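PDB 1QWK: aldo-keto reductase family 1 member C1 from Caenorhabditis elegans, which is an aldo-keto reductase that probably reduces carbonyl substrates such as aldoses with NADPH. Local coordinates for residues A[179-184]-A[226-231]; A[200-205]-A[297-302]; A[134-139]-A[164-169]. One frame throughout, in Å; residues are numbered along the deposited sequence.

Interaction 1 (A[179-184]-A[226-231])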
loop_
_atom_site.group_PDB
_atom_site.type_symbol
_atom_site.label_atom_id
_atom_site.label_comp_id
_atom_site.label_asym_id
_atom_site.label_seq_id
_atom_site.Cartn_x
_atom_site.Cartn_y
_atom_site.Cartn_z
ATOM N N HIS A 179 4.361 3.979 -9.294
ATOM C CA HIS A 179 4.183 5.405 -9.517
ATOM C C HIS A 179 4.639 5.704 -10.936
ATOM O O HIS A 179 5.154 4.818 -11.615
ATOM C CB HIS A 179 4.960 6.244 -8.485
ATOM C CG HIS A 179 6.387 5.829 -8.294
ATOM N ND1 HIS A 179 6.746 4.715 -7.568
ATOM C CD2 HIS A 179 7.545 6.400 -8.703
ATOM C CE1 HIS A 179 8.064 4.620 -7.533
ATOM N NE2 HIS A 179 8.572 5.631 -8.213
ATOM N N LEU A 180 4.437 6.933 -11.397
ATOM C CA LEU A 180 4.803 7.284 -12.767
ATOM C C LEU A 180 6.211 6.876 -13.174
ATOM O O LEU A 180 6.414 6.347 -14.270
ATOM C CB LEU A 180 4.631 8.784 -13.001
ATOM C CG LEU A 180 4.894 9.239 -14.446
ATOM C CD1 LEU A 180 3.969 8.496 -15.406
ATOM C CD2 LEU A 180 4.674 10.741 -14.541
ATOM N N TYR A 181 7.179 7.116 -12.294
ATOM C CA TYR A 181 8.564 6.774 -12.589
ATOM C C TYR A 181 8.966 5.336 -12.228
ATOM O O TYR A 181 10.137 5.042 -12.009
ATOM C CB TYR A 181 9.497 7.805 -11.940
ATOM C CG TYR A 181 9.600 9.108 -12.725
ATOM C CD1 TYR A 181 8.745 9.372 -13.803
ATOM C CD2 TYR A 181 10.564 10.066 -12.403
ATOM C CE1 TYR A 181 8.853 10.556 -14.538
ATOM C CE2 TYR A 181 10.679 11.252 -13.133
ATOM C CZ TYR A 181 9.823 11.489 -14.199
ATOM O OH TYR A 181 9.942 12.645 -14.934
ATOM N N PHE A 182 7.968 4.453 -12.170
ATOM C CA PHE A 182 8.146 3.016 -11.917
ATOM C C PHE A 182 6.750 2.424 -12.122
ATOM O O PHE A 182 6.118 1.924 -11.180
ATOM C CB PHE A 182 8.647 2.728 -10.497
ATOM C CG PHE A 182 9.159 1.322 -10.328
ATOM C CD1 PHE A 182 10.218 0.854 -11.112
ATOM C CD2 PHE A 182 8.559 0.449 -9.427
ATOM C CE1 PHE A 182 10.666 -0.462 -11.000
ATOM C CE2 PHE A 182 8.999 -0.871 -9.304
ATOM C CZ PHE A 182 10.055 -1.334 -10.094
ATOM N N PRO A 183 6.258 2.484 -13.374
ATOM C CA PRO A 183 4.959 2.025 -13.876
ATOM C C PRO A 183 4.516 0.597 -13.609
ATOM O O PRO A 183 3.319 0.334 -13.509
ATOM C CB PRO A 183 5.048 2.294 -15.379
ATOM C CG PRO A 183 6.034 3.363 -15.501
ATOM C CD PRO A 183 7.080 2.976 -14.495
ATOM N N GLN A 184 5.469 -0.327 -13.529
ATOM C CA GLN A 184 5.145 -1.730 -13.297
ATOM C C GLN A 184 4.107 -2.240 -14.309
ATOM O O GLN A 184 3.129 -2.892 -13.938
ATOM C CB GLN A 184 4.617 -1.905 -11.869
ATOM C CG GLN A 184 5.652 -1.587 -10.792
ATOM C CD GLN A 184 6.233 -2.830 -10.144
ATOM O OE1 GLN A 184 6.631 -3.779 -10.824
ATOM N NE2 GLN A 184 6.299 -2.826 -8.819
ATOM N N PRO A 226 14.616 16.374 -8.875
ATOM C CA PRO A 226 14.262 15.384 -9.903
ATOM C C PRO A 226 13.314 14.348 -9.321
ATOM O O PRO A 226 13.685 13.585 -8.426
ATOM C CB PRO A 226 15.614 14.792 -10.297
ATOM C CG PRO A 226 16.422 14.932 -9.044
ATOM C CD PRO A 226 16.058 16.323 -8.582
ATOM N N SER A 227 12.093 14.309 -9.845
ATOM C CA SER A 227 11.085 13.401 -9.316
ATOM C C SER A 227 9.823 13.380 -10.162
ATOM O O SER A 227 9.646 14.211 -11.053
ATOM C CB SER A 227 10.709 13.866 -7.920
ATOM O OG SER A 227 10.208 15.193 -7.990
ATOM N N ASP A 228 8.936 12.438 -9.847
ATOM C CA ASP A 228 7.660 12.292 -10.546
ATOM C C ASP A 228 6.868 13.601 -10.454
ATOM O O ASP A 228 6.242 14.033 -11.420
ATOM C CB ASP A 228 6.805 11.185 -9.900
ATOM C CG ASP A 228 7.570 9.900 -9.644
ATOM O OD1 ASP A 228 8.659 9.949 -9.029
ATOM O OD2 ASP A 228 7.062 8.827 -10.039
ATOM N N LEU A 229 6.884 14.217 -9.275
ATOM C CA LEU A 229 6.154 15.460 -9.041
ATOM C C LEU A 229 6.636 16.646 -9.872
ATOM O O LEU A 229 5.899 17.617 -10.056
ATOM C CB LEU A 229 6.204 15.827 -7.555
ATOM C CG LEU A 229 5.335 14.967 -6.629
ATOM C CD1 LEU A 229 5.805 15.121 -5.187
ATOM C CD2 LEU A 229 3.872 15.381 -6.770
ATOM N N GLN A 230 7.865 16.574 -10.371
ATOM C CA GLN A 230 8.419 17.662 -11.171
ATOM C C GLN A 230 8.488 17.336 -12.656
ATOM O O GLN A 230 9.060 18.102 -13.434
ATOM C CB GLN A 230 9.818 18.032 -10.672
ATOM C CG GLN A 230 9.867 18.598 -9.260
ATOM C CD GLN A 230 9.007 19.833 -9.091
ATOM O OE1 GLN A 230 8.836 20.620 -10.023
ATOM N NE2 GLN A 230 8.474 20.020 -7.887
ATOM N N ASP A 231 7.914 16.202 -13.050
ATOM C CA ASP A 231 7.904 15.801 -14.457
ATOM C C ASP A 231 7.204 16.892 -15.261
ATOM O O ASP A 231 6.148 17.386 -14.860
ATOM C CB ASP A 231 7.152 14.477 -14.627
ATOM C CG ASP A 231 7.057 14.044 -16.077
ATOM O OD1 ASP A 231 7.985 13.366 -16.565
ATOM O OD2 ASP A 231 6.058 14.399 -16.734
#
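With CG of Tyr181 opposite its own carbonyl carbon (chi1 -79°) and CG of Asp231 trans to its backbone N (chi1 177°), the phenol and the carboxylate reach each other across the contact. Tyr181 OH donates to Asp231 OD1 at 2.6 Å, using the anti lone pair of that oxygen. The acceptor lies in plane at the edge of the phenol ring, while ring and carboxylate planes stand 84° apart. The other oxygen, Asp231 OD2, caps the backbone N of Val234 at the start of helix 232-241, so one carboxylate holds both a tyrosine and a helix end.

Over the face of the same ring sits the backbone of Asp228: its CA is 4.1 Å from the ring centroid and almost on the normal, a CH-pi contact. From there the Asp228 side chain runs back past the ring, and OD2 accepts from Tyr181 N at 2.8 Å, although the position of this oxygen is less certain. Leu180 packs beside the pair, its CD2 4.4 Å from Asp231 CG, and also touches Tyr252 and Val234.

The receiving backbone is a type I beta turn, closed by Phe182 N to His179 O at 2.9 Å. The arrangement joins the loop after strand 173-177 to the excursion leading into helix 232-241, two loops of the (beta/alpha)8 barrel of aldo-keto reductases.

Interaction 2 (A[200-205]-A[297-302])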
loop_
_atom_site.group_PDB
_atom_site.type_symbol
_atom_site.label_atom_id
_atom_site.label_comp_id
_atom_site.label_asym_id
_atom_site.label_seq_id
_atom_site.Cartn_x
_atom_site.Cartn_y
_atom_site.Cartn_z
ATOM N N SER A 200 -1.054 0.292 -5.158
ATOM C CA SER A 200 0.198 1.012 -5.307
ATOM C C SER A 200 0.609 1.715 -4.029
ATOM O O SER A 200 -0.211 2.392 -3.408
ATOM C CB SER A 200 0.043 2.079 -6.397
ATOM O OG SER A 200 0.854 3.218 -6.120
ATOM N N TYR A 201 1.862 1.544 -3.620
ATOM C CA TYR A 201 2.351 2.304 -2.473
ATOM C C TYR A 201 3.418 3.219 -3.065
ATOM O O TYR A 201 3.869 2.981 -4.190
ATOM C CB TYR A 201 2.884 1.418 -1.330
ATOM C CG TYR A 201 4.140 0.599 -1.542
ATOM C CD1 TYR A 201 5.401 1.199 -1.631
ATOM C CD2 TYR A 201 4.077 -0.792 -1.528
ATOM C CE1 TYR A 201 6.570 0.425 -1.689
ATOM C CE2 TYR A 201 5.231 -1.569 -1.585
ATOM C CZ TYR A 201 6.469 -0.962 -1.663
ATOM O OH TYR A 201 7.604 -1.745 -1.704
ATOM N N ALA A 202 3.790 4.271 -2.339
ATOM C CA ALA A 202 4.764 5.254 -2.820
ATOM C C ALA A 202 4.237 5.867 -4.117
ATOM O O ALA A 202 4.995 6.171 -5.041
ATOM C CB ALA A 202 6.123 4.596 -3.058
ATOM N N THR A 203 2.923 6.056 -4.170
ATOM C CA THR A 203 2.254 6.592 -5.350
ATOM C C THR A 203 2.736 7.978 -5.765
ATOM O O THR A 203 2.709 8.320 -6.948
ATOM C CB THR A 203 0.734 6.636 -5.113
ATOM O OG1 THR A 203 0.329 5.458 -4.394
ATOM C CG2 THR A 203 -0.013 6.685 -6.437
ATOM N N LEU A 204 3.180 8.775 -4.793
ATOM C CA LEU A 204 3.655 10.129 -5.083
ATOM C C LEU A 204 5.122 10.203 -5.478
ATOM O O LEU A 204 5.662 11.295 -5.662
ATOM C CB LEU A 204 3.392 11.043 -3.888
ATOM C CG LEU A 204 1.906 11.220 -3.553
ATOM C CD1 LEU A 204 1.772 12.113 -2.334
ATOM C CD2 LEU A 204 1.165 11.822 -4.749
ATOM N N GLY A 205 5.762 9.044 -5.596
ATOM C CA GLY A 205 7.159 8.996 -6.000
ATOM C C GLY A 205 8.192 9.520 -5.019
ATOM O O GLY A 205 7.980 9.527 -3.807
ATOM N N ARG A 297 13.265 1.526 -9.587
ATOM C CA ARG A 297 12.723 1.075 -8.311
ATOM C C ARG A 297 13.358 1.867 -7.166
ATOM O O ARG A 297 14.581 1.915 -7.038
ATOM C CB ARG A 297 13.007 -0.419 -8.139
ATOM C CG ARG A 297 12.349 -1.049 -6.928
ATOM C CD ARG A 297 12.843 -2.469 -6.726
ATOM N NE ARG A 297 12.509 -3.370 -7.827
ATOM C CZ ARG A 297 11.297 -3.868 -8.055
ATOM N NH1 ARG A 297 10.282 -3.550 -7.263
ATOM N NH2 ARG A 297 11.103 -4.723 -9.054
ATOM N N LEU A 298 12.524 2.487 -6.333
ATOM C CA LEU A 298 13.004 3.283 -5.202
ATOM C C LEU A 298 13.164 2.462 -3.931
ATOM O O LEU A 298 14.020 2.750 -3.094
ATOM C CB LEU A 298 12.039 4.438 -4.917
ATOM C CG LEU A 298 11.804 5.456 -6.037
ATOM C CD1 LEU A 298 10.812 6.519 -5.575
ATOM C CD2 LEU A 298 13.128 6.090 -6.427
ATOM N N PHE A 299 12.320 1.452 -3.779
ATOM C CA PHE A 299 12.359 0.590 -2.603
ATOM C C PHE A 299 12.918 -0.776 -2.975
ATOM O O PHE A 299 12.190 -1.676 -3.395
ATOM C CB PHE A 299 10.951 0.468 -2.027
ATOM C CG PHE A 299 10.427 1.755 -1.455
ATOM C CD1 PHE A 299 10.644 2.074 -0.121
ATOM C CD2 PHE A 299 9.749 2.665 -2.258
ATOM C CE1 PHE A 299 10.192 3.284 0.412
ATOM C CE2 PHE A 299 9.292 3.878 -1.737
ATOM C CZ PHE A 299 9.515 4.187 -0.400
ATOM N N LEU A 300 14.224 -0.920 -2.802
ATOM C CA LEU A 300 14.923 -2.147 -3.144
ATOM C C LEU A 300 14.724 -3.309 -2.170
ATOM O O LEU A 300 15.007 -4.453 -2.520
ATOM C CB LEU A 300 16.419 -1.848 -3.278
ATOM C CG LEU A 300 16.768 -0.657 -4.178
ATOM C CD1 LEU A 300 18.272 -0.437 -4.171
ATOM C CD2 LEU A 300 16.266 -0.911 -5.586
ATOM N N GLN A 301 14.243 -3.022 -0.962
ATOM C CA GLN A 301 14.038 -4.063 0.046
ATOM C C GLN A 301 15.258 -4.995 0.009
ATOM O O GLN A 301 15.113 -6.222 0.003
ATOM C CB GLN A 301 12.763 -4.870 -0.263
ATOM C CG GLN A 301 11.526 -4.024 -0.567
ATOM C CD GLN A 301 11.058 -3.188 0.623
ATOM O OE1 GLN A 301 11.628 -3.257 1.713
ATOM N NE2 GLN A 301 10.008 -2.393 0.412
ATOM N N ASP A 302 16.456 -4.404 -0.007
ATOM C CA ASP A 302 17.698 -5.176 -0.112
ATOM C C ASP A 302 18.072 -6.109 1.034
ATOM O O ASP A 302 19.032 -6.870 0.916
ATOM C CB ASP A 302 18.889 -4.261 -0.447
ATOM C CG ASP A 302 19.132 -3.189 0.592
ATOM O OD1 ASP A 302 18.839 -3.419 1.780
ATOM O OD2 ASP A 302 19.643 -2.114 0.213
#
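The segments approach loosely as backbones, the nearest CA atoms, those of Gly205 and Leu298, being 8.2 Å apart, so side chains bridge the gap between the end of strand 197-201, with the type I turn 202-205 that follows it, and the C-terminal loop.

Tyr201 and Phe299 form a T-shaped pair. The tyrosine presents its edge to the face of the phenylalanine, with centroids 5.7 Å apart and planes at 79°; the leading atom is Tyr201 CE1, 3.9 Å from Phe299 CD2. Tyr201 reaches this position with CG between its backbone N and carbonyl carbon (chi1 67°), which carries the phenol toward the loop. Ala202 adds its methyl from an oblique angle, CB lying 3.5 Å from Phe299 CE2. Farther along, Leu298 CD1 rests 4.0 Å from Gly205 C. Phe299 also meets the ring of Trp24, and the backbone N atoms of Leu298 and Phe299 donate to the carboxylate of Glu177, which fixes the loop from the barrel side.

The contact lies beside the predicted active site, where the C-terminal loop of aldo-keto reductases borders the substrate pocket; in relatives a tyrosine at this point of the barrel stacks on the nicotinamide, and Tyr201 probably corresponds to it.

At the polar end, Gln301 comes from the opposite direction, its chain bent at chi2, and NE2 donates to Tyr201 OH over 3.3 Å. The hydroxyl oxygen lies close to the amide plane, yet the N-H...O angle of 145° and the length suggest a modest bond. Asn154 ND2 is also hydrogen-bonded to Tyr201 OH, so the phenol oxygen accepts from two amides, while the aromatic edge and the alanine methyl supply the apolar part of the contact.

Interaction 3 (A[134-139]-A[164-169])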
loop_
_atom_site.group_PDB
_atom_site.type_symbol
_atom_site.label_atom_id
_atom_site.label_comp_id
_atom_site.label_asym_id
_atom_site.label_seq_id
_atom_site.Cartn_x
_atom_site.Cartn_y
_atom_site.Cartn_z
ATOM N N VAL A 134 4.123 -20.608 2.530
ATOM C CA VAL A 134 3.665 -19.355 3.117
ATOM C C VAL A 134 2.206 -19.145 2.733
ATOM O O VAL A 134 1.361 -18.839 3.581
ATOM C CB VAL A 134 4.489 -18.148 2.598
ATOM C CG1 VAL A 134 3.894 -16.837 3.122
ATOM C CG2 VAL A 134 5.932 -18.274 3.045
ATOM N N TRP A 135 1.896 -19.321 1.453
ATOM C CA TRP A 135 0.521 -19.119 1.021
ATOM C C TRP A 135 -0.478 -20.082 1.673
ATOM O O TRP A 135 -1.624 -19.706 1.929
ATOM C CB TRP A 135 0.406 -19.211 -0.500
ATOM C CG TRP A 135 -0.916 -18.720 -0.970
ATOM C CD1 TRP A 135 -1.888 -19.444 -1.586
ATOM C CD2 TRP A 135 -1.451 -17.406 -0.772
ATOM N NE1 TRP A 135 -3.005 -18.666 -1.781
ATOM C CE2 TRP A 135 -2.764 -17.409 -1.291
ATOM C CE3 TRP A 135 -0.948 -16.225 -0.200
ATOM C CZ2 TRP A 135 -3.587 -16.277 -1.260
ATOM C CZ3 TRP A 135 -1.768 -15.097 -0.168
ATOM C CH2 TRP A 135 -3.072 -15.135 -0.694
ATOM N N ARG A 136 -0.061 -21.316 1.942
ATOM C CA ARG A 136 -0.975 -22.259 2.574
ATOM C C ARG A 136 -1.456 -21.713 3.923
ATOM O O ARG A 136 -2.597 -21.952 4.321
ATOM C CB ARG A 136 -0.306 -23.629 2.762
ATOM C CG ARG A 136 0.176 -24.269 1.465
ATOM C CD ARG A 136 0.543 -25.733 1.671
ATOM N NE ARG A 136 -0.654 -26.560 1.747
ATOM C CZ ARG A 136 -1.262 -27.096 0.692
ATOM N NH1 ARG A 136 -0.778 -26.909 -0.529
ATOM N NH2 ARG A 136 -2.377 -27.790 0.854
ATOM N N GLN A 137 -0.603 -20.972 4.625
ATOM C CA GLN A 137 -1.021 -20.408 5.909
ATOM C C GLN A 137 -2.052 -19.296 5.710
ATOM O O GLN A 137 -2.948 -19.110 6.538
ATOM C CB GLN A 137 0.178 -19.862 6.691
ATOM C CG GLN A 137 1.193 -20.916 7.108
ATOM C CD GLN A 137 2.169 -20.392 8.136
ATOM O OE1 GLN A 137 1.816 -20.204 9.302
ATOM N NE2 GLN A 137 3.397 -20.128 7.705
ATOM N N PHE A 138 -1.925 -18.556 4.613
ATOM C CA PHE A 138 -2.871 -17.485 4.325
ATOM C C PHE A 138 -4.222 -18.083 3.963
ATOM O O PHE A 138 -5.273 -17.563 4.347
ATOM C CB PHE A 138 -2.328 -16.586 3.203
ATOM C CG PHE A 138 -1.377 -15.532 3.700
ATOM C CD1 PHE A 138 -1.857 -14.295 4.132
ATOM C CD2 PHE A 138 -0.017 -15.813 3.852
ATOM C CE1 PHE A 138 -1.007 -13.361 4.712
ATOM C CE2 PHE A 138 0.839 -14.882 4.434
ATOM C CZ PHE A 138 0.344 -13.651 4.870
ATOM N N ASP A 139 -4.187 -19.190 3.229
ATOM C CA ASP A 139 -5.407 -19.888 2.841
ATOM C C ASP A 139 -6.143 -20.287 4.123
ATOM O O ASP A 139 -7.359 -20.127 4.227
ATOM C CB ASP A 139 -5.045 -21.137 2.036
ATOM C CG ASP A 139 -6.251 -22.017 1.728
ATOM O OD1 ASP A 139 -7.133 -21.586 0.958
ATOM O OD2 ASP A 139 -6.317 -23.142 2.269
ATOM N N LEU A 164 -0.737 -19.382 -6.792
ATOM C CA LEU A 164 -2.005 -19.654 -7.472
ATOM C C LEU A 164 -2.139 -21.108 -7.897
ATOM O O LEU A 164 -3.218 -21.692 -7.802
ATOM C CB LEU A 164 -2.143 -18.765 -8.711
ATOM C CG LEU A 164 -2.279 -17.258 -8.485
ATOM C CD1 LEU A 164 -2.296 -16.549 -9.825
ATOM C CD2 LEU A 164 -3.561 -16.972 -7.709
ATOM N N ALA A 165 -1.033 -21.683 -8.359
ATOM C CA ALA A 165 -1.002 -23.062 -8.831
ATOM C C ALA A 165 -1.411 -24.094 -7.784
ATOM O O ALA A 165 -1.776 -25.213 -8.132
ATOM C CB ALA A 165 0.393 -23.390 -9.359
ATOM N N LEU A 166 -1.346 -23.723 -6.509
ATOM C CA LEU A 166 -1.710 -24.637 -5.431
ATOM C C LEU A 166 -3.183 -25.024 -5.456
ATOM O O LEU A 166 -3.570 -26.044 -4.885
ATOM C CB LEU A 166 -1.385 -24.011 -4.078
ATOM C CG LEU A 166 0.088 -23.727 -3.790
ATOM C CD1 LEU A 166 0.216 -23.100 -2.406
ATOM C CD2 LEU A 166 0.887 -25.020 -3.862
ATOM N N GLY A 167 -4.002 -24.202 -6.102
ATOM C CA GLY A 167 -5.419 -24.497 -6.182
ATOM C C GLY A 167 -6.169 -24.209 -4.895
ATOM O O GLY A 167 -7.240 -24.766 -4.656
ATOM N N LEU A 168 -5.604 -23.349 -4.055
ATOM C CA LEU A 168 -6.246 -22.981 -2.798
ATOM C C LEU A 168 -6.914 -21.620 -3.005
ATOM O O LEU A 168 -7.252 -21.253 -4.135
ATOM C CB LEU A 168 -5.202 -22.894 -1.676
ATOM C CG LEU A 168 -4.335 -24.141 -1.471
ATOM C CD1 LEU A 168 -3.325 -23.887 -0.357
ATOM C CD2 LEU A 168 -5.225 -25.337 -1.133
ATOM N N THR A 169 -7.116 -20.877 -1.923
ATOM C CA THR A 169 -7.727 -19.558 -2.027
ATOM C C THR A 169 -6.875 -18.704 -2.968
ATOM O O THR A 169 -5.653 -18.663 -2.844
ATOM C CB THR A 169 -7.806 -18.876 -0.639
ATOM O OG1 THR A 169 -8.651 -19.655 0.220
ATOM C CG2 THR A 169 -8.378 -17.469 -0.760
HETATM O O HOH W 1 -2.149 -27.766 -3.382
#
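Edge-on, the indole of Trp135 meets the carbonyl of Thr169: NE1 donates to Thr169 O at 2.9 Å, with the oxygen exactly in the ring plane and an N-H...O angle of 152°. The contact lies on the outside of the (beta/alpha)8 barrel, between helix 131-143 and the loop after helix 157-164. One indole face is covered by Phe138 CB of its own helix, offset toward the rim, and Leu166 CD1 also lies at the edge, near CD1 of the ring. The second flat group, the guanidinium of Arg136, has Leu168 CD1 over the centre of one face, 3.9 Å above the plane, and a water in plane at its edge. That water accepts from Arg136 NH1 and donates to Leu166 O, linking helix and loop through solvent.

The type I turn Leu164 to Gly167 and the two residues after it lead toward strand 173-177, with Gly167 leaving helical geometry at positive phi. The side chains of Trp135 and Thr169 both also touch Val150 of strand 150-153.

Beyond the indole, Leu168 crosses Asp139 at about a right angle, its CB 3.5 Å from Asp139 OD1. The carboxylate swings toward the loop with CG trans to the backbone N (chi1 173°), while OD2 forms a salt bridge with Lys143, which probably favours the charged form. OD1 is gripped twice by one residue: Thr169 N donates from above the carboxylate plane at 3.0 Å, and Thr169 OG1 donates to Asp139 OD1 at 2.6 Å on the anti side, 21° out of the carboxylate plane.

Overall arrangement
Interactions 1 and 2 are neighbours, with centres 10 Å apart and direct packing: Phe182 CD1 lies 3.5 Å from Arg297 N, and Asp228 OD1 is 3.5 Å from Gly205 CA. Their segments alternate along the chain; 179-184 pairs with 226-231 and 200-205 with 297-302. Interaction 2 is the one near the predicted active site, the Gln301 side chain being about 6 Å from that of His114 and the Tyr201 side chain about 7 Å from that of Lys81; interaction 1 lies away from it. Interaction 3, across the chain's centre from interaction 1 with centres 34 Å apart, is 26 Å from interaction 2, and its Trp135 side chain is about 11 Å from those of Lys81 and His114.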